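Side-chain contacts in ESX-5 secretion-associated protein EspG5 (Mycobacterium marinum, PDB 6VJ5), which acts as a specific chaperone for cognate PE/PPE proteins, helps keep PE/PPE dimers from aggregating and is required for secretion of LipY and PE31/PPE18: residues 30-35 with 86-91; 71-76 with 124-129; 142-145 with 149-152; 156-161 with 219-224; 240-245 with 276-281. One frame throughout, in Å; residues are numbered along the deposited sequence.

Contact 1 (30-35 with 86-91); sequences APELRC and VALLSR
This is a buried loop-on-sheet contact close to the centre of the molecule: Glu32, on a short 3-10 turn of residues 31-33, lies over Val86 and Leu88 of strand 83-91, an inner strand of the large antiparallel sheet of the EspG fold. The two segments meet through side chains, and the nearest CA atoms, those of Glu32 and Val86, stay 7.9 Å apart. Glu32 spans that gap with a kinked chain. Its CG sits beside the backbone N, and a sharp bend at chi2 (83°) folds the carboxylate across the isopropyl group of Val86. Both branches of the valine take part: CG1 meets Glu32 CG at 3.7 Å, while CG2 lies 3.7 Å from Glu32 CD. Methyl groups cannot satisfy a buried carboxylate, so its oxygens look elsewhere. Glu32 OE2 accepts a hydrogen bond from Tyr226 OH and forms a salt bridge with Arg228, both on the neighbouring strand 221-231, which probably favours the ionised form. Glutamate thus suits the place twice over, its methylene stem joining the apolar layer and its head tying the turn to the sheet. A chain of another protein in the assembly also packs on Glu32 and Leu88. Leu88 comes in nearly at right angles to the glutamate and brings its CD2 to 4.2 Å from Glu32 CG.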
# COMPACT_ATOMS: atom_id res chain seq x y z
N ALA C 30 6.45 14.61 -6.08
CA ALA C 30 7.72 14.71 -5.39
C ALA C 30 7.62 14.04 -4.02
O ALA C 30 6.65 14.28 -3.29
CB ALA C 30 8.13 16.17 -5.23
N PRO C 31 8.59 13.19 -3.65
CA PRO C 31 8.55 12.60 -2.30
C PRO C 31 8.59 13.63 -1.19
O PRO C 31 8.11 13.35 -0.08
CB PRO C 31 9.78 11.68 -2.28
CG PRO C 31 10.70 12.24 -3.33
CD PRO C 31 9.81 12.83 -4.39
N GLU C 32 9.15 14.81 -1.44
CA GLU C 32 9.30 15.80 -0.37
C GLU C 32 7.95 16.30 0.13
O GLU C 32 7.85 16.74 1.29
CB GLU C 32 10.15 16.97 -0.85
CG GLU C 32 11.61 16.64 -1.06
CD GLU C 32 11.88 16.02 -2.41
OE1 GLU C 32 10.91 15.80 -3.15
OE2 GLU C 32 13.07 15.76 -2.72
N LEU C 33 6.92 16.27 -0.70
CA LEU C 33 5.58 16.61 -0.24
C LEU C 33 4.99 15.53 0.65
O LEU C 33 3.97 15.78 1.31
CB LEU C 33 4.67 16.84 -1.44
CG LEU C 33 5.04 18.05 -2.29
CD1 LEU C 33 4.46 17.92 -3.68
CD2 LEU C 33 4.55 19.32 -1.61
N ARG C 34 5.59 14.34 0.66
CA ARG C 34 5.23 13.27 1.58
C ARG C 34 3.72 13.04 1.61
O ARG C 34 3.09 13.03 2.67
CB ARG C 34 5.78 13.57 2.97
CG ARG C 34 5.82 12.37 3.90
CD ARG C 34 6.60 12.70 5.17
NE ARG C 34 8.05 12.56 5.00
CZ ARG C 34 8.92 12.65 6.00
NH1 ARG C 34 8.48 12.89 7.22
NH2 ARG C 34 10.22 12.51 5.77
N CYS C 35 3.14 12.84 0.44
CA CYS C 35 1.74 12.48 0.36
C CYS C 35 1.58 10.96 0.31
O CYS C 35 2.54 10.22 0.08
CB CYS C 35 1.09 13.12 -0.87
SG CYS C 35 1.05 14.91 -0.77
N VAL C 86 13.97 21.58 -5.40
CA VAL C 86 13.43 21.39 -4.06
C VAL C 86 14.16 22.30 -3.10
O VAL C 86 15.38 22.51 -3.22
CB VAL C 86 13.54 19.92 -3.61
CG1 VAL C 86 13.27 19.80 -2.12
CG2 VAL C 86 12.59 19.05 -4.40
N ALA C 87 13.43 22.83 -2.12
CA ALA C 87 13.99 23.62 -1.03
C ALA C 87 13.31 23.19 0.26
O ALA C 87 12.08 23.23 0.35
CB ALA C 87 13.80 25.11 -1.27
N LEU C 88 14.10 22.79 1.25
CA LEU C 88 13.59 22.45 2.58
C LEU C 88 14.06 23.53 3.54
O LEU C 88 15.26 23.77 3.67
CB LEU C 88 14.10 21.08 3.03
CG LEU C 88 14.00 19.96 1.99
CD1 LEU C 88 14.72 18.71 2.49
CD2 LEU C 88 12.55 19.67 1.65
N LEU C 89 13.11 24.17 4.22
CA LEU C 89 13.41 25.27 5.13
C LEU C 89 12.96 24.92 6.53
O LEU C 89 11.94 24.25 6.72
CB LEU C 89 12.73 26.56 4.68
CG LEU C 89 12.98 26.93 3.22
CD1 LEU C 89 11.85 26.38 2.36
CD2 LEU C 89 13.13 28.42 3.05
N SER C 90 13.71 25.39 7.52
CA SER C 90 13.39 25.12 8.91
C SER C 90 13.56 26.37 9.74
O SER C 90 14.40 27.23 9.46
CB SER C 90 14.27 23.99 9.49
OG SER C 90 15.64 24.30 9.34
N ARG C 91 12.71 26.48 10.76
CA ARG C 91 12.95 27.34 11.91
C ARG C 91 13.70 26.50 12.95
O ARG C 91 13.18 25.50 13.43
CB ARG C 91 11.63 27.87 12.47
CG ARG C 91 11.66 28.22 13.95
CD ARG C 91 10.39 28.99 14.35
NE ARG C 91 10.30 30.27 13.66
CZ ARG C 91 9.47 30.53 12.65
NH1 ARG C 91 8.63 29.60 12.22
NH2 ARG C 91 9.49 31.72 12.08

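Contact 2 (71-76 with 124-129); sequences VAARMR and GQHWVS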
# COMPACT_ATOMS: atom_id res chain seq x y z
N VAL C 71 -6.33 23.71 -12.35
CA VAL C 71 -5.69 22.96 -11.27
C VAL C 71 -5.14 21.64 -11.79
O VAL C 71 -4.00 21.26 -11.50
CB VAL C 71 -6.69 22.74 -10.12
CG1 VAL C 71 -6.07 21.86 -9.04
CG2 VAL C 71 -7.16 24.07 -9.55
N ALA C 72 -5.96 20.91 -12.55
CA ALA C 72 -5.52 19.62 -13.07
C ALA C 72 -4.29 19.76 -13.96
O ALA C 72 -3.47 18.84 -14.05
CB ALA C 72 -6.65 18.93 -13.83
N ALA C 73 -4.16 20.90 -14.65
CA ALA C 73 -2.96 21.15 -15.43
C ALA C 73 -1.74 21.28 -14.53
O ALA C 73 -0.66 20.76 -14.87
CB ALA C 73 -3.14 22.40 -16.29
N ARG C 74 -1.88 21.95 -13.39
CA ARG C 74 -0.76 22.09 -12.47
C ARG C 74 -0.35 20.75 -11.88
O ARG C 74 0.84 20.46 -11.74
CB ARG C 74 -1.11 23.08 -11.36
CG ARG C 74 -1.70 24.39 -11.88
CD ARG C 74 -1.69 25.48 -10.82
NE ARG C 74 -2.10 26.77 -11.38
CZ ARG C 74 -3.36 27.20 -11.42
NH1 ARG C 74 -4.34 26.45 -10.93
NH2 ARG C 74 -3.64 28.38 -11.95
N MET C 75 -1.33 19.91 -11.52
CA MET C 75 -1.02 18.60 -10.96
C MET C 75 -0.26 17.74 -11.96
O MET C 75 0.56 16.90 -11.56
CB MET C 75 -2.31 17.89 -10.55
CG MET C 75 -3.16 18.68 -9.59
SD MET C 75 -2.32 18.89 -8.01
CE MET C 75 -2.53 17.26 -7.30
N ARG C 76 -0.52 17.91 -13.25
CA ARG C 76 0.17 17.12 -14.26
C ARG C 76 1.64 17.52 -14.36
O ARG C 76 2.48 16.70 -14.75
CB ARG C 76 -0.52 17.27 -15.61
CG ARG C 76 -1.95 16.76 -15.61
CD ARG C 76 -2.02 15.34 -16.14
NE ARG C 76 -3.26 14.67 -15.77
CZ ARG C 76 -4.46 14.98 -16.25
NH1 ARG C 76 -4.59 15.98 -17.12
NH2 ARG C 76 -5.53 14.30 -15.86
N GLY C 124 7.90 21.47 -19.78
CA GLY C 124 8.02 22.39 -20.89
C GLY C 124 8.42 23.77 -20.42
O GLY C 124 9.58 24.01 -20.07
N GLN C 125 7.47 24.71 -20.43
CA GLN C 125 7.67 26.04 -19.87
C GLN C 125 6.67 26.34 -18.76
O GLN C 125 6.58 27.48 -18.30
CB GLN C 125 7.56 27.10 -20.97
CG GLN C 125 8.57 26.94 -22.11
CD GLN C 125 7.99 26.19 -23.29
OE1 GLN C 125 8.54 25.17 -23.72
NE2 GLN C 125 6.89 26.69 -23.84
N HIS C 126 5.89 25.34 -18.34
CA HIS C 126 4.91 25.51 -17.27
C HIS C 126 5.60 25.25 -15.94
O HIS C 126 6.00 24.12 -15.65
CB HIS C 126 3.74 24.56 -17.50
CG HIS C 126 2.53 24.89 -16.69
ND1 HIS C 126 1.34 24.20 -16.80
CD2 HIS C 126 2.31 25.85 -15.75
CE1 HIS C 126 0.45 24.71 -15.97
NE2 HIS C 126 1.02 25.71 -15.32
N TRP C 127 5.75 26.31 -15.13
CA TRP C 127 6.37 26.22 -13.81
C TRP C 127 5.28 26.25 -12.75
O TRP C 127 4.48 27.19 -12.70
CB TRP C 127 7.36 27.36 -13.58
CG TRP C 127 8.74 27.10 -14.10
CD1 TRP C 127 9.25 27.47 -15.30
CD2 TRP C 127 9.79 26.40 -13.41
NE1 TRP C 127 10.55 27.05 -15.42
CE2 TRP C 127 10.91 26.40 -14.27
CE3 TRP C 127 9.90 25.79 -12.16
CZ2 TRP C 127 12.12 25.80 -13.91
CZ3 TRP C 127 11.10 25.20 -11.80
CH2 TRP C 127 12.19 25.21 -12.68
N VAL C 128 5.26 25.23 -11.89
CA VAL C 128 4.24 25.08 -10.85
C VAL C 128 4.93 24.99 -9.50
O VAL C 128 6.05 24.48 -9.38
CB VAL C 128 3.36 23.84 -11.12
CG1 VAL C 128 2.45 23.55 -9.94
CG2 VAL C 128 2.54 24.04 -12.40
N SER C 129 4.25 25.49 -8.47
CA SER C 129 4.76 25.51 -7.11
C SER C 129 3.91 24.62 -6.22
O SER C 129 2.68 24.70 -6.25
CB SER C 129 4.77 26.94 -6.55
OG SER C 129 3.56 27.22 -5.84
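Arg74 meets the valine of the strand with the root of its side chain, not its charged end: its CB rests over the fork of Val128, 3.9 Å from both CG1 and CG2 of that residue. Val128 has CG1 anti to its backbone N (chi1 171°), and CG2 beside that N also reaches Arg74 CA at 3.8 Å. The same CG2 also lies over one face of the His126 ring, 3.6 Å above its plane and displaced toward the rim. The imidazole of His126 reaches out to the helix, where its CE1 comes 4.3 Å from Ala73 CB; the small alanine lets the ring approach the helix backbone. Helix 69-79 here packs across the strand of the large antiparallel EspG sheet almost at a right angle (93°), with the short axes 8.6 Å apart, so each helical residue meets only a brief length of strand. Beyond CB, Arg74 runs extended from CG to NE, while Val71 CG2 borders its guanidinium at the edge, in plane. The polar ends converge on Asp141 of the adjacent strand 136-141, outside both segments: Asp141 OD2 makes a salt bridge with Arg74 NE, and Asp141 OD1 a hydrogen bond with His126 NE2. This shared acid probably offsets the positive charge of the arginine close to the histidine, whose NE2 is 5.1 Å from Arg74 NE.

Contact 3 (142-145 with 149-152); sequences VSVS and SIAA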
# COMPACT_ATOMS: atom_id res chain seq x y z
N VAL C 142 4.20 29.44 -10.76
CA VAL C 142 5.35 30.15 -10.22
C VAL C 142 6.16 30.70 -11.38
O VAL C 142 6.42 30.00 -12.36
CB VAL C 142 6.20 29.23 -9.32
CG1 VAL C 142 6.85 28.13 -10.15
CG2 VAL C 142 7.27 30.05 -8.60
N SER C 143 6.57 31.96 -11.25
CA SER C 143 7.38 32.62 -12.27
C SER C 143 8.85 32.30 -12.00
O SER C 143 9.42 32.78 -11.02
CB SER C 143 7.13 34.12 -12.27
OG SER C 143 5.74 34.40 -12.39
N VAL C 144 9.45 31.49 -12.86
CA VAL C 144 10.84 31.07 -12.72
C VAL C 144 11.53 31.28 -14.06
O VAL C 144 11.13 30.68 -15.07
CB VAL C 144 10.96 29.61 -12.27
CG1 VAL C 144 12.42 29.16 -12.31
CG2 VAL C 144 10.38 29.42 -10.88
N SER C 145 12.55 32.13 -14.07
CA SER C 145 13.25 32.49 -15.30
C SER C 145 14.69 31.93 -15.28
O SER C 145 14.99 31.01 -16.03
CB SER C 145 13.25 34.00 -15.47
OG SER C 145 13.71 34.65 -14.29
N SER C 149 16.02 34.02 -10.22
CA SER C 149 14.63 33.94 -9.77
C SER C 149 14.46 32.85 -8.72
O SER C 149 13.77 33.05 -7.71
CB SER C 149 13.70 33.69 -10.96
OG SER C 149 14.21 32.68 -11.81
N ILE C 150 15.08 31.69 -8.93
CA ILE C 150 15.04 30.63 -7.93
C ILE C 150 15.72 31.09 -6.64
O ILE C 150 15.17 30.95 -5.55
CB ILE C 150 15.69 29.35 -8.48
CG1 ILE C 150 14.98 28.89 -9.75
CG2 ILE C 150 15.67 28.24 -7.45
CD1 ILE C 150 15.66 27.73 -10.46
N ALA C 151 16.92 31.66 -6.77
CA ALA C 151 17.63 32.14 -5.59
C ALA C 151 16.79 33.14 -4.81
O ALA C 151 16.71 33.06 -3.57
CB ALA C 151 18.97 32.77 -6.00
N ALA C 152 16.15 34.08 -5.51
CA ALA C 152 15.33 35.08 -4.82
C ALA C 152 14.17 34.42 -4.08
O ALA C 152 13.82 34.83 -2.97
CB ALA C 152 14.81 36.11 -5.82
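Ser149 OG is the polar centre of this contact. It accepts a hydrogen bond from the backbone Ser145 N at 2.9 Å, with an N-H...O angle of 149°, moderately bent. The same hydroxyl is also hydrogen-bonded to the carbonyl oxygen of Asp146, which follows Ser145 in the chain, so it has both an amide donor and a carbonyl partner. A hydroxyl suits this position because it can accept and donate at once. Its placement depends on chi1 of 45°, which holds OG between the backbone N and the carbonyl carbon of Ser149, where it meets Ser145 N. Ser145 OG lies 3.2 Å from Ser149 OG, a weak pairing at most.

Packing begins one residue further in. Val144 directs CG1, the branch lying beside its carbonyl carbon, at Ile150 CG1 (3.6 Å), the two branched side chains meeting at a slant. This methyl also lies 4.0 Å from Ser149 OG, covering one flank of the hydroxyl. Trp127 of strand 126-133 and Leu153 of the helix both touch Val144, while Ile150 reaches Val282 and Leu286 of helix 275-286. The aliphatic side chains thus lie on the inner side, Ile150 being buried, and the serines lie toward the surface. Together they make a tight strand-loop-helix connection: the loop after strand 136-141 is bonded to the first turn of helix 147-159, joining the edge region of the EspG sheet to the helices packed beside it.

Contact 4 (156-161 with 219-224); sequences DGLESI and PAAEVA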
# COMPACT_ATOMS: atom_id res chain seq x y z
N ASP C 156 13.61 34.73 -0.05
CA ASP C 156 12.37 35.28 0.48
C ASP C 156 11.72 34.31 1.46
O ASP C 156 11.22 34.72 2.52
CB ASP C 156 11.41 35.61 -0.66
CG ASP C 156 11.47 37.08 -1.05
OD1 ASP C 156 12.40 37.78 -0.61
OD2 ASP C 156 10.56 37.53 -1.78
N GLY C 157 11.73 33.02 1.14
CA GLY C 157 11.18 32.04 2.07
C GLY C 157 12.00 31.95 3.35
O GLY C 157 11.45 31.77 4.44
N LEU C 158 13.32 32.08 3.23
CA LEU C 158 14.18 32.00 4.41
C LEU C 158 14.01 33.22 5.30
O LEU C 158 13.82 33.10 6.51
CB LEU C 158 15.63 31.83 3.97
CG LEU C 158 16.66 31.70 5.09
CD1 LEU C 158 16.20 30.69 6.12
CD2 LEU C 158 18.01 31.30 4.51
N GLU C 159 14.05 34.42 4.70
CA GLU C 159 13.84 35.63 5.49
C GLU C 159 12.48 35.64 6.17
O GLU C 159 12.32 36.22 7.25
CB GLU C 159 14.00 36.87 4.61
CG GLU C 159 15.37 37.04 3.96
CD GLU C 159 16.42 37.61 4.90
OE1 GLU C 159 16.14 37.70 6.11
OE2 GLU C 159 17.52 37.98 4.43
N SER C 160 11.47 35.01 5.55
CA SER C 160 10.16 34.95 6.19
C SER C 160 10.17 34.14 7.48
O SER C 160 9.21 34.22 8.25
CB SER C 160 9.12 34.35 5.23
OG SER C 160 9.27 32.95 5.11
N ILE C 161 11.22 33.36 7.73
CA ILE C 161 11.39 32.62 8.96
C ILE C 161 12.26 33.38 9.95
O ILE C 161 11.91 33.49 11.13
CB ILE C 161 11.97 31.22 8.67
CG1 ILE C 161 11.00 30.40 7.82
CG2 ILE C 161 12.29 30.50 9.97
CD1 ILE C 161 11.62 29.15 7.24
N PRO C 219 21.74 26.63 14.95
CA PRO C 219 21.21 27.47 13.88
C PRO C 219 19.84 28.01 14.24
O PRO C 219 19.06 27.38 14.97
CB PRO C 219 21.14 26.52 12.68
CG PRO C 219 20.93 25.16 13.31
CD PRO C 219 21.67 25.19 14.63
N ALA C 220 19.54 29.20 13.72
CA ALA C 220 18.22 29.80 13.89
C ALA C 220 17.27 29.41 12.77
O ALA C 220 16.05 29.43 12.97
CB ALA C 220 18.33 31.32 13.96
N ALA C 221 17.81 29.07 11.60
CA ALA C 221 17.04 28.66 10.44
C ALA C 221 18.00 28.09 9.41
O ALA C 221 19.14 28.57 9.30
CB ALA C 221 16.26 29.83 9.84
N GLU C 222 17.57 27.05 8.70
CA GLU C 222 18.38 26.48 7.64
C GLU C 222 17.54 26.27 6.39
O GLU C 222 16.31 26.17 6.45
CB GLU C 222 19.00 25.13 8.02
CG GLU C 222 19.41 24.96 9.47
CD GLU C 222 20.23 23.69 9.68
OE1 GLU C 222 21.29 23.55 9.03
OE2 GLU C 222 19.82 22.83 10.49
N VAL C 223 18.22 26.16 5.25
CA VAL C 223 17.59 25.79 3.99
C VAL C 223 18.51 24.83 3.25
O VAL C 223 19.73 25.02 3.21
CB VAL C 223 17.29 27.02 3.11
CG1 VAL C 223 16.60 26.62 1.82
CG2 VAL C 223 16.44 28.01 3.88
N ALA C 224 17.92 23.79 2.68
CA ALA C 224 18.61 22.88 1.77
C ALA C 224 17.94 22.97 0.41
O ALA C 224 16.71 22.92 0.33
CB ALA C 224 18.58 21.44 2.30
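Leu158 is the main bump of this interface, and strand residues Ala221 and Val223 shape the surface that receives it. With its CG anti to the backbone N (chi1 -179°), the leucine extends from the last turns of helix 147-159 to the sheet. Its CD1 settles between the two strand residues, 3.8 Å from Ala221 CB and 3.5 Å from Val223 CG2. The valine answers with a bump of its own: CG2 nestles against the fork of Leu158, touching CD2 at 3.7 Å as well as CD1, and lying 3.9 Å from CG. Ala221, with nothing beyond CB, makes the shallow dip beside this valine ridge. Ile161 CG2 comes to the same alanine CB, at 4.0 Å, from another direction, roughly at right angles to Leu158 CD1.

Leu158 and Ile161, three residues apart, both have CB directed at the strand; Ile161 N is bonded to Leu158 O, and Ser160 OG donates to Gly157 O at 2.6 Å, tilted 34° from the carbonyl plane. Leu89 of the neighbouring strand 83-91 touches both Ile161 and Val223, while Leu244 of strand 234-247 touches Leu158, so this end of the helical segment rests across three adjacent strands of the EspG sheet. Alternation along the strand sends Ala221 and Val223 to the helix and Glu222 to the other face, where it is paired with Lys245. Across the contact itself only aliphatic groups meet, implying that it is probably held by close fit and the exclusion of water, with polar bonds lying beside the contact, not across it.

Contact 5 (240-245 with 276-281); sequences SVLSLK and QLVQVG
Leu242 and Leu244 point from the same face of their strand toward helix 275-286, yet they adopt different conformations to reach it. Leu242 swings CG anti to its backbone N (chi1 171°), carrying its branches out to the helix backbone: CD2 comes 4.1 Å from Val278 O and 4.2 Å from Gly281 C. Leu244 instead keeps CG beside its backbone N (chi1 -51°), and its CD1 approaches Val278 CG1 at 4.3 Å. Val278 therefore stands at the meeting point of both leucines, for its CG1 is also 4.5 Å from Leu242 CD2. These are loose aliphatic contacts, and the beta-branched valine presents a compact side chain to them. Gly281 suits its place for a different reason. Having no side chain, it lets the leucine lie directly against the helix backbone, and the CA atoms of Leu242 and Gly281 approach to 6.0 Å. Tyr255 and Ala253 of the neighbouring strand 250-256 touch Leu242 and Leu244 respectively, widening the apolar layer. The intervening Ser243 does not face the helix, and together with Val241 it packs on the backbone of another protein chain in the assembly. Helix and strand run roughly antiparallel, at 149° with their short axes 9.5 Å apart. This is an alpha+beta arrangement, in which a helix near the C-terminus packs on one face of the antiparallel EspG sheet.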
# COMPACT_ATOMS: atom_id res chain seq x y z
N SER C 240 25.27 18.27 -6.38
CA SER C 240 25.56 19.25 -5.35
C SER C 240 24.28 19.72 -4.69
O SER C 240 23.22 19.77 -5.32
CB SER C 240 26.30 20.46 -5.94
OG SER C 240 26.30 21.55 -5.04
N VAL C 241 24.38 20.06 -3.41
CA VAL C 241 23.28 20.64 -2.65
C VAL C 241 23.74 21.98 -2.09
O VAL C 241 24.89 22.12 -1.66
CB VAL C 241 22.82 19.71 -1.50
CG1 VAL C 241 21.63 20.32 -0.76
CG2 VAL C 241 22.48 18.33 -2.03
N LEU C 242 22.84 22.96 -2.10
CA LEU C 242 23.09 24.25 -1.47
C LEU C 242 22.46 24.25 -0.09
O LEU C 242 21.24 24.10 0.04
CB LEU C 242 22.51 25.40 -2.30
CG LEU C 242 22.53 26.77 -1.60
CD1 LEU C 242 23.96 27.22 -1.34
CD2 LEU C 242 21.78 27.81 -2.43
N SER C 243 23.28 24.43 0.94
CA SER C 243 22.81 24.55 2.31
C SER C 243 23.08 25.97 2.82
O SER C 243 24.23 26.42 2.81
CB SER C 243 23.49 23.52 3.22
OG SER C 243 23.10 23.71 4.56
N LEU C 244 22.02 26.65 3.25
CA LEU C 244 22.13 27.92 3.95
C LEU C 244 21.82 27.71 5.42
O LEU C 244 20.88 26.98 5.76
CB LEU C 244 21.17 28.95 3.37
CG LEU C 244 21.19 29.17 1.86
CD1 LEU C 244 20.28 30.34 1.52
CD2 LEU C 244 22.59 29.41 1.36
N LYS C 245 22.60 28.35 6.29
CA LYS C 245 22.42 28.22 7.73
C LYS C 245 22.59 29.57 8.41
O LYS C 245 23.48 30.34 8.05
CB LYS C 245 23.43 27.23 8.33
CG LYS C 245 23.36 25.83 7.74
CD LYS C 245 24.48 24.95 8.29
CE LYS C 245 24.50 23.59 7.63
NZ LYS C 245 23.25 22.82 7.91
N GLN C 276 24.53 37.53 -4.16
CA GLN C 276 25.20 37.06 -5.37
C GLN C 276 25.69 35.63 -5.22
O GLN C 276 25.53 34.81 -6.14
CB GLN C 276 26.37 37.98 -5.72
CG GLN C 276 27.05 37.62 -7.04
CD GLN C 276 28.56 37.80 -7.01
OE1 GLN C 276 29.30 37.00 -7.57
NE2 GLN C 276 29.02 38.86 -6.35
N LEU C 277 26.30 35.30 -4.08
CA LEU C 277 26.83 33.95 -3.90
C LEU C 277 25.72 32.93 -3.72
O LEU C 277 25.88 31.77 -4.11
CB LEU C 277 27.79 33.92 -2.72
CG LEU C 277 29.12 34.64 -2.97
CD1 LEU C 277 29.90 34.79 -1.68
CD2 LEU C 277 29.95 33.90 -4.01
N VAL C 278 24.60 33.33 -3.11
CA VAL C 278 23.44 32.45 -3.07
C VAL C 278 22.93 32.19 -4.48
O VAL C 278 22.46 31.09 -4.80
CB VAL C 278 22.34 33.05 -2.17
CG1 VAL C 278 21.08 32.21 -2.24
CG2 VAL C 278 22.83 33.15 -0.73
N GLN C 279 23.01 33.20 -5.35
CA GLN C 279 22.69 33.00 -6.76
C GLN C 279 23.70 32.06 -7.41
O GLN C 279 23.32 31.21 -8.22
CB GLN C 279 22.64 34.35 -7.48
CG GLN C 279 22.44 34.27 -8.99
CD GLN C 279 23.75 34.12 -9.76
OE1 GLN C 279 23.88 33.23 -10.60
NE2 GLN C 279 24.72 34.98 -9.46
N VAL C 280 24.98 32.19 -7.05
CA VAL C 280 25.98 31.29 -7.61
C VAL C 280 25.74 29.87 -7.14
O VAL C 280 25.95 28.91 -7.90
CB VAL C 280 27.39 31.77 -7.22
CG1 VAL C 280 28.44 30.74 -7.64
CG2 VAL C 280 27.69 33.13 -7.84
N GLY C 281 25.28 29.70 -5.90
CA GLY C 281 25.07 28.36 -5.38
C GLY C 281 23.90 27.66 -6.04
O GLY C 281 23.97 26.47 -6.35

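Contacts 1, 4 and 5 are buried, contact 2 is partly buried and contact 3 lies at the surface. Contacts 4 and 5 are apolar and use neighbouring strands of the sheet, contact 5 pressing a leucine on helix backbone. Contact 1 touches contact 4, strand 83-91 pairing with 221-231, but not contact 5, and it admits a buried carboxylate. Contact 2 packs a different helix at the far part of the same sheet, about 26 Å between centres from contacts 4 and 5, and mixes methyl packing with charge. Contact 3 alone relies on serine hydroxyls; it shares helix 147-159 with contact 4 and touches contacts 2 and 5.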